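Local atomic coordinates of putative P450-like enzyme (Streptomyces himastatinicus ATCC 53653, PDB entry 5Z9J), a protein that probably acts as a heme-dependent cytochrome P450 monooxygenase in bacterial secondary metabolism. Residues M250-A255 with M278-P283; S268-L273 with A360-L365. All blocks are in the same frame, centred on the assembly; numbering follows the deposited sequence.

Interaction 1: residues M250-A255 with M278-P283; sequences MLCLDA and MRYMSP
Residues 250-255, in the last turns of helix 240-255, come nearest to residues 278-283, at the end of helix 270-280, at Cys252 and Met281, whose CA atoms are 9.1 Å apart; Met281 is the first residue after the second helix to leave helical geometry. The space between the backbones is bridged by four buried side chains, without any hydrogen bond across. Cys252 lies at the middle. Its SG sits 4.0 Å from Tyr280 CD2 and almost as near CE2 of the same ring, so the sulfur meets the CD2-CE2 side of the phenol. This is a sulfur-aromatic contact of oblique approach, with SG 5.0 Å from the ring centroid and 58° off the ring normal. Met281 reaches the same sulfur from another direction. Its chain runs out extended from the backbone and then bends at the thioether (chi3 -58°), which brings the terminal methyl CE to 4.1 Å from Cys252 SG. That methyl also meets Leu251 CD2 at 4.3 Å, and Phe381 of strand 380-381 touches both Leu251 and Met281. Beyond the contact, the Tyr280 ring packs edge-to-face with Phe328 and takes a cation-pi contact from Arg317. Behind the turn, Ser282 OG donates to Met278 O over 2.6 Å and ties the first loop residues back to the helix. Glu276 and Arg279, joined by a salt bridge, form the Glu-x-x-Arg motif of cytochromes P450 that marks helix 270-280 as the K helix, packed here on helix 240-255.

Interaction 2: residues S268-L273 with A360-L365; sequences SLVPAL and AVEILL
Val270 presents its two methyl groups to two successive residues, Val361 and Glu362, of helix 350-367, one to the valine and one to the aliphatic part of the glutamate. With CG1 anti to the backbone N (chi1 177°), the valine fork opens toward the other helix. CG1 meets Val361 CG1 methyl to methyl at 4.4 Å, a loose van der Waals approach, while CG2 lies 4.2 Å from Glu362 CG. The Val270 and Glu362 side chains pass each other at a slant. The glutamate leaves its helix beside rather than straight at the valine; with CG anti to the carbonyl carbon (chi1 -77°), its first methylene beyond CB is placed against Val270, while the chain past CG runs on extended. No hydrogen bond joins the two segments, and the interface is apolar although Glu362 is partly exposed. Leu273, one turn after Val270, borders the same surface: its CD2 comes to 4.5 Å from Val361 CG1. Leu365 approaches from the other helix, one turn after Val361, with its CD1 4.9 Å from Val270 CG2. The backbones are nearest at Val270 and Glu362, whose CA atoms are 7.6 Å apart. In the fold, this joins the start of the K helix to the L helix, which follows the heme-ligating cysteine in P450 enzymes. Val263 of helix 257-265 packs on both Val270 and Leu273, and Leu273 also touches helix 240-255. Away from the contact, Ile363 meets helix 96-116 and Leu364 meets helix 125-130, setting helix 350-367 among helices 270-280, 96-116, 125-130 and 240-255.

Overall arrangement
Interactions 1 and 2 involve the two ends of helix 270-280, its C-terminal end in the first and its beginning in the second; the centres of the two contacts are 12 Å apart. Helix 240-255 completes the connection: Leu253 CD2 packs on Leu273 CD2 at 4.0 Å, while Met250 meets helix 350-367 through its CG, 4.0 Å from Leu364 CD1, and its SD, 4.1 Å from Val361 CG2. Apolar side chains of the three helices thus link the two contacts. Neither is part of the heme site; both lie outside it, the side chains of Met281 and Val361 about 10 and 11 Å from the heme, whose iron is bound by Cys347, just before helix 350-367.

Interaction 1: residues M250-A255 with M278-P283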
# COMPACT_ATOMS: atom_id res chain seq x y z
N MET A 250 9.22 -13.14 3.32
CA MET A 250 10.44 -13.92 3.24
C MET A 250 11.40 -13.58 4.38
O MET A 250 12.10 -14.47 4.86
CB MET A 250 11.15 -13.70 1.90
CG MET A 250 10.26 -13.97 0.70
SD MET A 250 9.34 -15.54 0.73
CE MET A 250 10.66 -16.75 0.75
N LEU A 251 11.47 -12.32 4.79
CA LEU A 251 12.32 -11.92 5.92
C LEU A 251 11.87 -12.56 7.22
O LEU A 251 12.70 -12.99 8.03
CB LEU A 251 12.32 -10.41 6.10
CG LEU A 251 12.96 -9.94 7.39
CD1 LEU A 251 14.47 -10.18 7.36
CD2 LEU A 251 12.69 -8.46 7.66
N CYS A 252 10.57 -12.58 7.44
CA CYS A 252 9.99 -13.19 8.64
C CYS A 252 10.16 -14.74 8.73
O CYS A 252 10.39 -15.32 9.81
CB CYS A 252 8.51 -12.76 8.73
SG CYS A 252 8.32 -11.04 9.23
N LEU A 253 9.99 -15.42 7.61
CA LEU A 253 10.27 -16.83 7.46
C LEU A 253 11.73 -17.14 7.80
O LEU A 253 12.04 -18.16 8.42
CB LEU A 253 9.97 -17.27 6.02
CG LEU A 253 8.50 -17.37 5.63
CD1 LEU A 253 8.40 -17.70 4.16
CD2 LEU A 253 7.81 -18.43 6.40
N ASP A 254 12.65 -16.33 7.27
CA ASP A 254 14.06 -16.50 7.58
C ASP A 254 14.31 -16.33 9.07
O ASP A 254 15.09 -17.06 9.67
CB ASP A 254 14.91 -15.52 6.80
CG ASP A 254 16.41 -15.68 7.08
OD1 ASP A 254 17.11 -16.34 6.30
OD2 ASP A 254 16.89 -15.12 8.10
N ALA A 255 13.64 -15.35 9.65
CA ALA A 255 13.85 -14.99 11.05
C ALA A 255 13.23 -16.02 11.99
O ALA A 255 13.82 -16.37 13.01
CB ALA A 255 13.27 -13.61 11.31
N MET A 278 1.05 -9.26 7.14
CA MET A 278 0.39 -7.95 7.13
C MET A 278 0.10 -7.46 8.55
O MET A 278 0.28 -6.30 8.89
CB MET A 278 -0.88 -8.01 6.28
CG MET A 278 -0.51 -7.90 4.72
SD MET A 278 -2.02 -7.72 3.75
CE MET A 278 -2.62 -9.36 3.82
N ARG A 279 -0.29 -8.37 9.41
CA ARG A 279 -0.59 -7.90 10.77
C ARG A 279 0.69 -7.39 11.42
O ARG A 279 0.74 -6.24 11.87
CB ARG A 279 -1.21 -9.02 11.58
CG ARG A 279 -1.66 -8.53 12.95
CD ARG A 279 -1.95 -9.74 13.80
NE ARG A 279 -0.81 -10.62 14.06
CZ ARG A 279 0.08 -10.42 15.04
NH1 ARG A 279 -0.00 -9.33 15.82
NH2 ARG A 279 1.07 -11.29 15.22
N TYR A 280 1.74 -8.21 11.31
CA TYR A 280 3.00 -8.08 12.05
C TYR A 280 3.95 -7.02 11.53
O TYR A 280 4.69 -6.38 12.30
CB TYR A 280 3.69 -9.47 12.07
CG TYR A 280 4.99 -9.54 12.80
CD1 TYR A 280 5.01 -9.88 14.15
CD2 TYR A 280 6.20 -9.26 12.16
CE1 TYR A 280 6.19 -9.94 14.84
CE2 TYR A 280 7.41 -9.34 12.86
CZ TYR A 280 7.38 -9.69 14.21
OH TYR A 280 8.51 -9.77 14.97
N MET A 281 3.97 -6.81 10.21
CA MET A 281 4.83 -5.82 9.62
C MET A 281 4.02 -5.19 8.47
O MET A 281 4.10 -5.65 7.33
CB MET A 281 6.15 -6.46 9.14
CG MET A 281 7.26 -5.48 8.59
SD MET A 281 8.79 -6.37 8.14
CE MET A 281 9.12 -7.10 9.74
N SER A 282 3.23 -4.17 8.82
CA SER A 282 2.14 -3.74 7.99
C SER A 282 2.69 -2.81 6.91
O SER A 282 3.16 -1.72 7.23
CB SER A 282 1.08 -3.08 8.89
OG SER A 282 0.73 -3.98 9.97
N PRO A 283 2.67 -3.24 5.63
CA PRO A 283 3.20 -2.35 4.58
C PRO A 283 2.65 -0.94 4.61
O PRO A 283 3.37 0.06 4.41
CB PRO A 283 2.81 -3.08 3.27
CG PRO A 283 2.77 -4.48 3.61
CD PRO A 283 2.26 -4.54 5.06

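Interaction 2: residues S268-L273 with A360-L365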
# COMPACT_ATOMS: atom_id res chain seq x y z
N SER A 268 -0.71 -25.29 2.83
CA SER A 268 -2.02 -24.66 2.91
C SER A 268 -1.94 -23.44 3.87
O SER A 268 -2.90 -22.68 3.99
CB SER A 268 -3.06 -25.66 3.39
OG SER A 268 -2.90 -25.93 4.77
N LEU A 269 -0.81 -23.27 4.55
CA LEU A 269 -0.65 -22.13 5.47
C LEU A 269 -0.27 -20.81 4.82
O LEU A 269 -0.29 -19.76 5.49
CB LEU A 269 0.42 -22.42 6.48
CG LEU A 269 0.07 -23.52 7.47
CD1 LEU A 269 1.29 -23.74 8.32
CD2 LEU A 269 -1.15 -23.14 8.30
N VAL A 270 0.11 -20.85 3.54
CA VAL A 270 0.62 -19.65 2.90
C VAL A 270 -0.36 -18.44 2.96
O VAL A 270 0.06 -17.37 3.36
CB VAL A 270 1.02 -19.92 1.44
CG1 VAL A 270 1.46 -18.65 0.81
CG2 VAL A 270 2.18 -20.93 1.39
N PRO A 271 -1.65 -18.60 2.61
CA PRO A 271 -2.53 -17.43 2.75
C PRO A 271 -2.59 -16.85 4.15
O PRO A 271 -2.54 -15.62 4.32
CB PRO A 271 -3.91 -17.96 2.35
CG PRO A 271 -3.63 -19.10 1.45
CD PRO A 271 -2.34 -19.72 1.94
N ALA A 272 -2.69 -17.72 5.16
CA ALA A 272 -2.72 -17.23 6.53
C ALA A 272 -1.36 -16.61 6.92
O ALA A 272 -1.28 -15.72 7.79
CB ALA A 272 -3.10 -18.36 7.48
N LEU A 273 -0.28 -17.11 6.31
CA LEU A 273 1.05 -16.54 6.51
C LEU A 273 1.12 -15.10 5.99
O LEU A 273 1.67 -14.19 6.63
CB LEU A 273 2.10 -17.43 5.80
CG LEU A 273 3.49 -16.87 5.51
CD1 LEU A 273 4.29 -16.50 6.78
CD2 LEU A 273 4.27 -17.85 4.67
N ALA A 360 4.01 -15.66 -5.42
CA ALA A 360 5.42 -15.29 -5.30
C ALA A 360 6.10 -16.09 -4.21
O ALA A 360 7.17 -16.63 -4.40
CB ALA A 360 5.54 -13.83 -5.02
N VAL A 361 5.46 -16.14 -3.04
CA VAL A 361 6.06 -16.89 -1.96
C VAL A 361 6.20 -18.37 -2.27
O VAL A 361 7.24 -18.98 -2.02
CB VAL A 361 5.25 -16.74 -0.69
CG1 VAL A 361 5.75 -17.73 0.40
CG2 VAL A 361 5.35 -15.29 -0.19
N GLU A 362 5.12 -18.94 -2.83
CA GLU A 362 5.10 -20.34 -3.19
C GLU A 362 6.22 -20.65 -4.17
O GLU A 362 6.92 -21.64 -4.02
CB GLU A 362 3.75 -20.72 -3.80
CG GLU A 362 2.67 -20.87 -2.76
CD GLU A 362 1.33 -21.17 -3.39
OE1 GLU A 362 1.14 -20.95 -4.64
OE2 GLU A 362 0.44 -21.62 -2.65
N ILE A 363 6.35 -19.82 -5.20
CA ILE A 363 7.35 -20.11 -6.18
C ILE A 363 8.77 -19.87 -5.63
O ILE A 363 9.67 -20.65 -5.94
CB ILE A 363 7.09 -19.33 -7.49
CG1 ILE A 363 5.90 -19.97 -8.19
CG2 ILE A 363 8.32 -19.41 -8.40
CD1 ILE A 363 5.45 -19.24 -9.46
N LEU A 364 8.97 -18.87 -4.77
CA LEU A 364 10.27 -18.71 -4.11
C LEU A 364 10.59 -19.93 -3.28
O LEU A 364 11.74 -20.39 -3.25
CB LEU A 364 10.32 -17.42 -3.24
CG LEU A 364 10.55 -16.12 -4.07
CD1 LEU A 364 10.51 -14.85 -3.20
CD2 LEU A 364 11.90 -16.20 -4.77
N LEU A 365 9.60 -20.48 -2.58
CA LEU A 365 9.86 -21.67 -1.74
C LEU A 365 10.27 -22.94 -2.50
O LEU A 365 11.03 -23.78 -1.98
CB LEU A 365 8.62 -21.99 -0.93
CG LEU A 365 8.26 -21.02 0.20
CD1 LEU A 365 7.02 -21.51 0.89
CD2 LEU A 365 9.41 -20.90 1.19